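Local coordinates for protein probable enoyl-CoA hydratase/isomerase (PDB 5YLO) that probably isomerises Δ3-enoyl-CoA esters to Δ2-enoyl-CoA during the breakdown of unsaturated fatty acids, as a trimeric member of the enoyl-CoA hydratase/isomerase family, at residues N27-I31 with P32-A36; G136-M140 with A141-D145; A146-S149 with W150-R154; R175-A179 with G180-E184. All coordinates share one frame; numbering follows the deposited sequence.

Contact 1 (N27-I31 with P32-A36); sequences NALDI and PTLEA
Asp30 OD1 receives two donors from Thr33, the backbone N at 3.1 Å and the hydroxyl OG1. The N-H bond identifies Asp30 as the N-cap of the helix that follows: it comes in on the anti side of the carboxylate, 34° out of its plane. The hydroxyl bond is modelled so short that its exact length is doubtful, although the pairing itself is plausible. With chi1 at 52°, Asp30 CG sits between the backbone N and the carbonyl carbon, which turns the carboxylate back over the first helical turn. There Asp30 CG also lies 3.6 Å from Pro32 CD, the two side chains crossing nearly at right angles. The other oxygen, OD2, forms a salt bridge with Arg22, so the Thr33 amide and the guanidinium hold the carboxylate from its two oxygens and restrain its rotation. Backbone bonds complete the turn: Leu34 N donates to Asp30 O at 2.8 Å, and Glu35 N to Ile31 O, also at 2.8 Å. On the apolar side, Leu29 CB touches Leu34 CD2 at 4.1 Å, these two side chains again crossing almost perpendicularly. Leu34 packs on Trp85, Ala88, Ala89 and Leu92 of helix 85-97, while Leu29 leans on Leu20 of strand 15-20. The cap thus starts helix 31-46, which lies in the beta-alpha-beta crossover connecting the adjacent parallel strands 15-20 and 52-56.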
loop_
_atom_site.group_PDB
_atom_site.type_symbol
_atom_site.label_atom_id
_atom_site.label_comp_id
_atom_site.label_asym_id
_atom_site.label_seq_id
_atom_site.Cartn_x
_atom_site.Cartn_y
_atom_site.Cartn_z
ATOM N N ASN A 27 -20.704 7.106 -23.123
ATOM C CA ASN A 27 -19.322 7.551 -23.311
ATOM C C ASN A 27 -18.374 6.370 -23.508
ATOM O O ASN A 27 -17.254 6.356 -22.993
ATOM C CB ASN A 27 -18.865 8.433 -22.147
ATOM C CG ASN A 27 -19.731 9.661 -21.977
ATOM O OD1 ASN A 27 -19.542 10.668 -22.658
ATOM N ND2 ASN A 27 -20.696 9.584 -21.069
ATOM N N ALA A 28 -18.826 5.375 -24.269
ATOM C CA ALA A 28 -18.001 4.207 -24.546
ATOM C C ALA A 28 -16.734 4.612 -25.289
ATOM O O ALA A 28 -16.757 5.483 -26.163
ATOM C CB ALA A 28 -18.789 3.184 -25.364
ATOM N N LEU A 29 -15.625 3.971 -24.934
ATOM C CA LEU A 29 -14.324 4.310 -25.501
ATOM C C LEU A 29 -14.154 3.643 -26.862
ATOM O O LEU A 29 -14.225 2.413 -26.972
ATOM C CB LEU A 29 -13.206 3.881 -24.551
ATOM C CG LEU A 29 -13.110 4.615 -23.213
ATOM C CD1 LEU A 29 -12.089 3.962 -22.284
ATOM C CD2 LEU A 29 -12.780 6.085 -23.425
ATOM N N ASP A 30 -13.931 4.450 -27.896
ATOM C CA ASP A 30 -13.561 3.955 -29.210
ATOM C C ASP A 30 -12.309 4.690 -29.663
ATOM O O ASP A 30 -11.849 5.640 -29.020
ATOM C CB ASP A 30 -14.695 4.122 -30.232
ATOM C CG ASP A 30 -15.243 5.537 -30.286
ATOM O OD1 ASP A 30 -14.646 6.450 -29.682
ATOM O OD2 ASP A 30 -16.277 5.737 -30.957
ATOM N N ILE A 31 -11.742 4.234 -30.782
ATOM C CA ILE A 31 -10.489 4.824 -31.268
ATOM C C ILE A 31 -10.609 6.328 -31.466
ATOM O O ILE A 31 -9.691 7.060 -31.051
ATOM C CB ILE A 31 -9.997 4.075 -32.513
ATOM C CG1 ILE A 31 -9.823 2.591 -32.192
ATOM C CG2 ILE A 31 -8.656 4.623 -32.959
ATOM C CD1 ILE A 31 -9.092 1.790 -33.255
ATOM N N PRO A 32 -11.691 6.883 -32.049
ATOM C CA PRO A 32 -11.767 8.353 -32.141
ATOM C C PRO A 32 -11.707 9.045 -30.791
ATOM O O PRO A 32 -11.030 10.071 -30.664
ATOM C CB PRO A 32 -13.105 8.589 -32.843
ATOM C CG PRO A 32 -13.336 7.372 -33.632
ATOM C CD PRO A 32 -12.805 6.246 -32.782
ATOM N N THR A 33 -12.404 8.519 -29.781
ATOM C CA THR A 33 -12.340 9.109 -28.448
ATOM C C THR A 33 -10.947 8.952 -27.850
ATOM O O THR A 33 -10.372 9.915 -27.325
ATOM C CB THR A 33 -13.388 8.465 -27.540
ATOM O OG1 THR A 33 -14.604 8.278 -28.274
ATOM C CG2 THR A 33 -13.671 9.345 -26.335
ATOM N N LEU A 34 -10.390 7.739 -27.923
ATOM C CA LEU A 34 -9.047 7.496 -27.406
ATOM C C LEU A 34 -8.047 8.474 -28.002
ATOM O O LEU A 34 -7.318 9.149 -27.272
ATOM C CB LEU A 34 -8.624 6.054 -27.690
ATOM C CG LEU A 34 -9.451 4.940 -27.047
ATOM C CD1 LEU A 34 -8.998 3.576 -27.548
ATOM C CD2 LEU A 34 -9.372 5.011 -25.530
ATOM N N GLU A 35 -8.028 8.590 -29.334
ATOM C CA GLU A 35 -7.049 9.446 -29.999
ATOM C C GLU A 35 -7.279 10.922 -29.692
ATOM O O GLU A 35 -6.318 11.678 -29.511
ATOM C CB GLU A 35 -7.084 9.209 -31.510
ATOM C CG GLU A 35 -6.540 7.862 -31.947
ATOM C CD GLU A 35 -6.277 7.801 -33.440
ATOM O OE1 GLU A 35 -6.979 7.045 -34.144
ATOM O OE2 GLU A 35 -5.372 8.520 -33.912
ATOM N N ALA A 36 -8.541 11.357 -29.645
ATOM C CA ALA A 36 -8.823 12.771 -29.414
ATOM C C ALA A 36 -8.339 13.206 -28.036
ATOM O O ALA A 36 -7.593 14.184 -27.906
ATOM C CB ALA A 36 -10.320 13.043 -29.575
#

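Contact 2 (G136-M140 with A141-D145); sequences GYTGM and AYCPD
Two backbone hydrogen bonds join Gly136 to Cys143 and Thr138 to Ala141. Cys143 N donates to Gly136 O at 3.0 Å, and Thr138 N donates to Ala141 O at 2.8 Å. A weaker polar contribution comes from Tyr142 CA, whose C-H points at Gly136 O over 3.3 Å. Tyr137 and Tyr142, enclosed by the two amide bonds, therefore form a non-hydrogen-bonded antiparallel pair, a single beta bridge that closes a hairpin-like turn through Gly139 and Met140. This turn belongs to the long loop between strand 132-134 and helix 146-156.

Aromatic contacts lie on one side of the bridge. Tyr142 has CG anti to its backbone N (chi1 -158°), which lays the ring along the start of the loop. Gly136 CA then stands 4.0 Å from the ring centroid and 13° off the normal, a CH-pi contact over the face. CD2 of the same Tyr142 ring also touches Tyr137 CB at 3.9 Å. The phenol OH of Tyr142 is hydrogen-bonded to Thr213 OG1 of the second subunit, and Tyr137 packs on Pro206 of that subunit, so the loop contributes to the oligomer interface.

A water bridges the two arms of the loop, accepting from Gly136 N at 3.3 Å and donating to Pro144 O at 3.0 Å.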
loop_
_atom_site.group_PDB
_atom_site.type_symbol
_atom_site.label_atom_id
_atom_site.label_comp_id
_atom_site.label_asym_id
_atom_site.label_seq_id
_atom_site.Cartn_x
_atom_site.Cartn_y
_atom_site.Cartn_z
ATOM N N GLY A 136 -13.178 -6.268 -14.266
ATOM C CA GLY A 136 -12.930 -7.691 -14.401
ATOM C C GLY A 136 -14.193 -8.427 -14.780
ATOM O O GLY A 136 -14.817 -8.141 -15.806
ATOM N N TYR A 137 -14.593 -9.378 -13.941
ATOM C CA TYR A 137 -15.795 -10.165 -14.196
ATOM C C TYR A 137 -17.038 -9.304 -13.988
ATOM O O TYR A 137 -17.234 -8.738 -12.909
ATOM C CB TYR A 137 -15.811 -11.382 -13.276
ATOM C CG TYR A 137 -16.974 -12.334 -13.479
ATOM C CD1 TYR A 137 -17.390 -12.700 -14.752
ATOM C CD2 TYR A 137 -17.634 -12.893 -12.389
ATOM C CE1 TYR A 137 -18.444 -13.578 -14.934
ATOM C CE2 TYR A 137 -18.687 -13.771 -12.562
ATOM C CZ TYR A 137 -19.088 -14.111 -13.836
ATOM O OH TYR A 137 -20.136 -14.986 -14.014
ATOM N N THR A 138 -17.875 -9.203 -15.025
ATOM C CA THR A 138 -19.117 -8.443 -14.953
ATOM C C THR A 138 -20.342 -9.327 -14.742
ATOM O O THR A 138 -21.374 -8.836 -14.268
ATOM C CB THR A 138 -19.293 -7.609 -16.232
ATOM O OG1 THR A 138 -18.123 -6.812 -16.436
ATOM C CG2 THR A 138 -20.497 -6.683 -16.131
ATOM N N GLY A 139 -20.241 -10.617 -15.038
ATOM C CA GLY A 139 -21.374 -11.506 -14.945
ATOM C C GLY A 139 -21.703 -12.015 -16.327
ATOM O O GLY A 139 -22.039 -13.189 -16.523
ATOM N N MET A 140 -21.582 -11.117 -17.305
ATOM C CA MET A 140 -21.799 -11.435 -18.704
ATOM C C MET A 140 -20.567 -11.233 -19.574
ATOM O O MET A 140 -20.552 -11.718 -20.712
ATOM C CB MET A 140 -22.955 -10.591 -19.263
ATOM C CG MET A 140 -24.237 -10.723 -18.457
ATOM S SD MET A 140 -24.858 -12.419 -18.397
ATOM C CE MET A 140 -25.933 -12.336 -16.965
ATOM N N ALA A 141 -19.539 -10.546 -19.078
ATOM C CA ALA A 141 -18.320 -10.313 -19.838
ATOM C C ALA A 141 -17.167 -10.097 -18.866
ATOM O O ALA A 141 -17.359 -9.994 -17.652
ATOM C CB ALA A 141 -18.465 -9.117 -20.784
ATOM N N TYR A 142 -15.957 -10.028 -19.421
ATOM C CA TYR A 142 -14.739 -9.810 -18.646
ATOM C C TYR A 142 -13.950 -8.679 -19.290
ATOM O O TYR A 142 -13.523 -8.795 -20.443
ATOM C CB TYR A 142 -13.896 -11.086 -18.573
ATOM C CG TYR A 142 -12.931 -11.112 -17.411
ATOM C CD1 TYR A 142 -11.698 -10.478 -17.492
ATOM C CD2 TYR A 142 -13.254 -11.770 -16.233
ATOM C CE1 TYR A 142 -10.815 -10.497 -16.433
ATOM C CE2 TYR A 142 -12.377 -11.797 -15.167
ATOM C CZ TYR A 142 -11.159 -11.159 -15.273
ATOM O OH TYR A 142 -10.281 -11.182 -14.215
ATOM N N CYS A 143 -13.751 -7.594 -18.544
ATOM C CA CYS A 143 -13.112 -6.405 -19.082
ATOM C C CYS A 143 -11.600 -6.588 -19.171
ATOM O O CYS A 143 -11.026 -7.444 -18.493
ATOM C CB CYS A 143 -13.432 -5.195 -18.212
ATOM S SG CYS A 143 -15.190 -4.895 -17.941
ATOM N N PRO A 144 -10.938 -5.809 -20.026
ATOM C CA PRO A 144 -9.468 -5.788 -20.021
ATOM C C PRO A 144 -8.936 -5.453 -18.635
ATOM O O PRO A 144 -9.353 -4.475 -18.009
ATOM C CB PRO A 144 -9.119 -4.694 -21.037
ATOM C CG PRO A 144 -10.361 -4.434 -21.822
ATOM C CD PRO A 144 -11.507 -5.193 -21.236
ATOM N N ASP A 145 -7.998 -6.272 -18.163
ATOM C CA ASP A 145 -7.513 -6.202 -16.791
ATOM C C ASP A 145 -6.060 -5.752 -16.695
ATOM O O ASP A 145 -5.457 -5.876 -15.626
ATOM C CB ASP A 145 -7.688 -7.560 -16.105
ATOM C CG ASP A 145 -6.990 -8.688 -16.851
ATOM O OD1 ASP A 145 -6.864 -8.597 -18.090
ATOM O OD2 ASP A 145 -6.571 -9.668 -16.200
HETATM O O HOH W 1 -11.307 -4.017 -15.724
#

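Contact 3 (A146-S149 with W150-R154); sequences AGAS and WHLPR
Ala148 meets Leu152 one helical turn on, both through the main chain and through the side chains. Leu152 N donates to Ala148 O at 2.8 Å, and Leu152 CD1 lies 3.9 Å from Ala148 CB.

Trp150 is held less firmly by its backbone: its N-H divides between Ala146 O and Gly147 O, and both bonds are weak. Gly147 O is bound more soundly by His151 N, at 2.7 Å. Above the Trp150 indole, the Arg154 guanidinium lies with Trp150 CE2 over its centre. NH1 of Arg154 fixes that placement by donating to Trp150 O at 2.9 Å, the acceptor lying only 9° out of the guanidinium plane. The NE1 of Trp150 bonds Arg223 O of the second subunit.

Ser149 O faces Pro153, which has no N-H to offer and brings CG to 3.2 Å instead. A water compensates, donating to Ser149 O at 2.7 Å and weakly accepting from Arg154 NH1. The helix kinks at this proline. Ser149 OG, with chi1 at 68°, is turned toward the preceding turn, where it hydrogen-bonds Asp145 O.

Around helix 146-156, Leu152 packs on Met116 and Leu120 of helix 114-120 and on Ala161, Leu164 and Leu165 of helix 158-166. Trp150 makes a T-shaped contact with His97 of helix 85-97, and Ser149 packs on Leu216 of the second subunit.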
loop_
_atom_site.group_PDB
_atom_site.type_symbol
_atom_site.label_atom_id
_atom_site.label_comp_id
_atom_site.label_asym_id
_atom_site.label_seq_id
_atom_site.Cartn_x
_atom_site.Cartn_y
_atom_site.Cartn_z
ATOM N N ALA A 146 -5.487 -5.231 -17.782
ATOM C CA ALA A 146 -4.088 -4.815 -17.767
ATOM C C ALA A 146 -3.864 -3.675 -16.780
ATOM O O ALA A 146 -3.103 -3.807 -15.815
ATOM C CB ALA A 146 -3.650 -4.408 -19.175
ATOM N N GLY A 147 -4.525 -2.538 -17.012
ATOM C CA GLY A 147 -4.391 -1.413 -16.103
ATOM C C GLY A 147 -5.067 -1.626 -14.769
ATOM O O GLY A 147 -4.592 -1.125 -13.745
ATOM N N ALA A 148 -6.179 -2.364 -14.751
ATOM C CA ALA A 148 -6.845 -2.654 -13.486
ATOM C C ALA A 148 -5.930 -3.444 -12.555
ATOM O O ALA A 148 -5.791 -3.112 -11.370
ATOM C CB ALA A 148 -8.147 -3.415 -13.738
ATOM N N SER A 149 -5.276 -4.484 -13.081
ATOM C CA SER A 149 -4.373 -5.294 -12.271
ATOM C C SER A 149 -3.143 -4.518 -11.823
ATOM O O SER A 149 -2.430 -4.972 -10.922
ATOM C CB SER A 149 -3.942 -6.540 -13.045
ATOM O OG SER A 149 -3.117 -6.185 -14.141
ATOM N N TRP A 150 -2.878 -3.362 -12.427
ATOM C CA TRP A 150 -1.783 -2.515 -11.980
ATOM C C TRP A 150 -2.255 -1.444 -11.008
ATOM O O TRP A 150 -1.608 -1.213 -9.982
ATOM C CB TRP A 150 -1.094 -1.866 -13.184
ATOM C CG TRP A 150 0.228 -1.226 -12.856
ATOM C CD1 TRP A 150 1.465 -1.804 -12.939
ATOM C CD2 TRP A 150 0.443 0.113 -12.395
ATOM N NE1 TRP A 150 2.433 -0.907 -12.558
ATOM C CE2 TRP A 150 1.832 0.277 -12.219
ATOM C CE3 TRP A 150 -0.404 1.190 -12.113
ATOM C CZ2 TRP A 150 2.393 1.473 -11.775
ATOM C CZ3 TRP A 150 0.155 2.376 -11.671
ATOM C CH2 TRP A 150 1.540 2.509 -11.508
ATOM N N HIS A 151 -3.385 -0.800 -11.303
ATOM C CA HIS A 151 -3.888 0.275 -10.453
ATOM C C HIS A 151 -4.538 -0.260 -9.184
ATOM O O HIS A 151 -4.210 0.182 -8.078
ATOM C CB HIS A 151 -4.894 1.128 -11.229
ATOM C CG HIS A 151 -4.266 2.062 -12.214
ATOM N ND1 HIS A 151 -3.514 3.149 -11.827
ATOM C CD2 HIS A 151 -4.288 2.081 -13.567
ATOM C CE1 HIS A 151 -3.092 3.795 -12.900
ATOM N NE2 HIS A 151 -3.548 3.166 -13.969
ATOM N N LEU A 152 -5.464 -1.210 -9.331
ATOM C CA LEU A 152 -6.322 -1.601 -8.213
ATOM C C LEU A 152 -5.556 -2.106 -6.997
ATOM O O LEU A 152 -5.882 -1.679 -5.876
ATOM C CB LEU A 152 -7.351 -2.630 -8.691
ATOM C CG LEU A 152 -8.417 -2.112 -9.655
ATOM C CD1 LEU A 152 -9.402 -3.217 -10.003
ATOM C CD2 LEU A 152 -9.133 -0.913 -9.052
ATOM N N PRO A 153 -4.562 -2.994 -7.118
ATOM C CA PRO A 153 -3.837 -3.412 -5.905
ATOM C C PRO A 153 -3.081 -2.277 -5.235
ATOM O O PRO A 153 -2.903 -2.297 -4.010
ATOM C CB PRO A 153 -2.885 -4.502 -6.420
ATOM C CG PRO A 153 -2.709 -4.191 -7.866
ATOM C CD PRO A 153 -4.050 -3.688 -8.314
ATOM N N ARG A 154 -2.636 -1.281 -6.005
ATOM C CA ARG A 154 -1.894 -0.167 -5.424
ATOM C C ARG A 154 -2.806 0.782 -4.655
ATOM O O ARG A 154 -2.377 1.381 -3.663
ATOM C CB ARG A 154 -1.139 0.580 -6.523
ATOM C CG ARG A 154 0.060 -0.179 -7.063
ATOM C CD ARG A 154 0.647 0.485 -8.296
ATOM N NE ARG A 154 1.982 -0.031 -8.579
ATOM C CZ ARG A 154 2.228 -1.144 -9.262
ATOM N NH1 ARG A 154 1.226 -1.866 -9.750
ATOM N NH2 ARG A 154 3.480 -1.536 -9.458
HETATM O O HOH W 2 0.079 -4.816 -9.985
#

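Contact 4 (R175-A179 with G180-E184); sequences RALGA and GLVGE
Ala176 and Leu181 meet across a Schellman motif that ends helix 173-179. Two bonds back into the last turn define it: Leu181 N donates to Ala176 O at 2.7 Å, and Gly180 N reaches Leu177 O at 3.4 Å, a weak bond. Gly180 has a phi of 92°, the positive value expected at this position. At these backbone angles a beta carbon would collide with the carbonyl oxygen of Ala179. Ala176 O also receives a second, weak bond from Val182 N, so two successive amides beyond the glycine converge on one carbonyl.

The tight part lies on the buried side. Ala176 CB abuts Leu181 CB at 3.7 Å, the apolar pairing across the turn that characterises Schellman motifs. Leu181 CG is anti to the backbone N (chi1 -167°), and its CD2 branch also comes within reach of Ala176 CB. Phe133 of strand 132-134 touches Ala176, Leu181 and Val182, and so covers this apolar cluster from the neighbouring three-stranded sheet.

Leu177 faces the more solvent-exposed side, where packing is sparser. Its CB is 4.1 Å from Val182 CG2, a looser approach than the Ala176-Leu181 pair makes. Beyond the turn the chain enters strand 184-186, at the edge of the six-stranded sheet within this subunit; Leu181 O accepts from Arg125 NE, and Glu184 forms a long, weak ion pair with Arg163 of the third subunit. With chi1 at -170°, Leu177 extends along the departing backbone, and its CD2 rests 3.4 Å from Val182 O.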
loop_
_atom_site.group_PDB
_atom_site.type_symbol
_atom_site.label_atom_id
_atom_site.label_comp_id
_atom_site.label_asym_id
_atom_site.label_seq_id
_atom_site.Cartn_x
_atom_site.Cartn_y
_atom_site.Cartn_z
ATOM N N ARG A 175 -18.838 2.651 -1.076
ATOM C CA ARG A 175 -17.886 1.559 -0.913
ATOM C C ARG A 175 -16.555 1.889 -1.574
ATOM O O ARG A 175 -15.491 1.577 -1.027
ATOM C CB ARG A 175 -18.458 0.259 -1.479
ATOM C CG ARG A 175 -17.550 -0.941 -1.258
ATOM C CD ARG A 175 -18.165 -2.233 -1.763
ATOM N NE ARG A 175 -17.327 -3.379 -1.424
ATOM C CZ ARG A 175 -17.606 -4.634 -1.756
ATOM N NH1 ARG A 175 -18.707 -4.910 -2.442
ATOM N NH2 ARG A 175 -16.785 -5.614 -1.404
ATOM N N ALA A 176 -16.596 2.519 -2.750
ATOM C CA ALA A 176 -15.363 2.953 -3.397
ATOM C C ALA A 176 -14.627 3.972 -2.539
ATOM O O ALA A 176 -13.393 3.944 -2.447
ATOM C CB ALA A 176 -15.672 3.535 -4.777
ATOM N N LEU A 177 -15.371 4.876 -1.898
ATOM C CA LEU A 177 -14.759 5.853 -1.006
ATOM C C LEU A 177 -14.087 5.170 0.179
ATOM O O LEU A 177 -12.956 5.513 0.543
ATOM C CB LEU A 177 -15.818 6.852 -0.531
ATOM C CG LEU A 177 -15.428 8.121 0.234
ATOM C CD1 LEU A 177 -15.313 7.867 1.731
ATOM C CD2 LEU A 177 -14.136 8.705 -0.319
ATOM N N GLY A 178 -14.765 4.195 0.788
ATOM C CA GLY A 178 -14.217 3.546 1.965
ATOM C C GLY A 178 -13.038 2.644 1.666
ATOM O O GLY A 178 -12.161 2.465 2.515
ATOM N N ALA A 179 -12.999 2.062 0.467
ATOM C CA ALA A 179 -11.903 1.185 0.078
ATOM C C ALA A 179 -10.699 1.941 -0.467
ATOM O O ALA A 179 -9.650 1.323 -0.684
ATOM C CB ALA A 179 -12.384 0.174 -0.967
ATOM N N GLY A 180 -10.823 3.245 -0.694
ATOM C CA GLY A 180 -9.750 4.033 -1.261
ATOM C C GLY A 180 -9.773 4.154 -2.767
ATOM O O GLY A 180 -8.796 4.643 -3.347
ATOM N N LEU A 181 -10.854 3.723 -3.419
ATOM C CA LEU A 181 -10.925 3.810 -4.873
ATOM C C LEU A 181 -11.049 5.257 -5.331
ATOM O O LEU A 181 -10.382 5.674 -6.286
ATOM C CB LEU A 181 -12.097 2.971 -5.384
ATOM C CG LEU A 181 -12.165 2.671 -6.880
ATOM C CD1 LEU A 181 -10.889 1.995 -7.350
ATOM C CD2 LEU A 181 -13.373 1.796 -7.167
ATOM N N VAL A 182 -11.895 6.038 -4.664
ATOM C CA VAL A 182 -12.015 7.466 -4.923
ATOM C C VAL A 182 -11.670 8.204 -3.640
ATOM O O VAL A 182 -11.755 7.650 -2.539
ATOM C CB VAL A 182 -13.423 7.856 -5.426
ATOM C CG1 VAL A 182 -13.806 7.013 -6.632
ATOM C CG2 VAL A 182 -14.455 7.708 -4.316
ATOM N N GLY A 183 -11.272 9.462 -3.787
ATOM C CA GLY A 183 -10.832 10.242 -2.647
ATOM C C GLY A 183 -11.932 11.053 -1.998
ATOM O O GLY A 183 -11.815 11.451 -0.836
ATOM N N GLU A 184 -13.012 11.295 -2.735
ATOM C CA GLU A 184 -14.063 12.185 -2.271
ATOM C C GLU A 184 -15.368 11.824 -2.964
ATOM O O GLU A 184 -15.377 11.428 -4.132
ATOM C CB GLU A 184 -13.691 13.649 -2.539
ATOM C CG GLU A 184 -14.664 14.668 -1.989
ATOM C CD GLU A 184 -14.178 16.088 -2.195
ATOM O OE1 GLU A 184 -12.972 16.273 -2.472
ATOM O OE2 GLU A 184 -15.002 17.017 -2.083
#

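Along the chain the four contacts come strictly in series. Contact 1 opens helix 31-46; contacts 2 and 3 adjoin in sequence, the loop 136-145 running directly into helix 146-156, with centres 14 Å apart; contact 4 ends helix 173-179 just before strand 184-186. Contacts 3 and 4 touch through Leu152 CD2 and Leu181 CD1, 3.8 Å apart, which packs helix 146-156 against the turn, although helix 158-166 comes between them along the chain. Contacts 1 and 4 are the most separated, their centres 26 Å apart on opposite sides of the chain's centre. Contacts 2 and 3 both meet the second subunit, so this continuous segment links the chain's interior to the trimer interface.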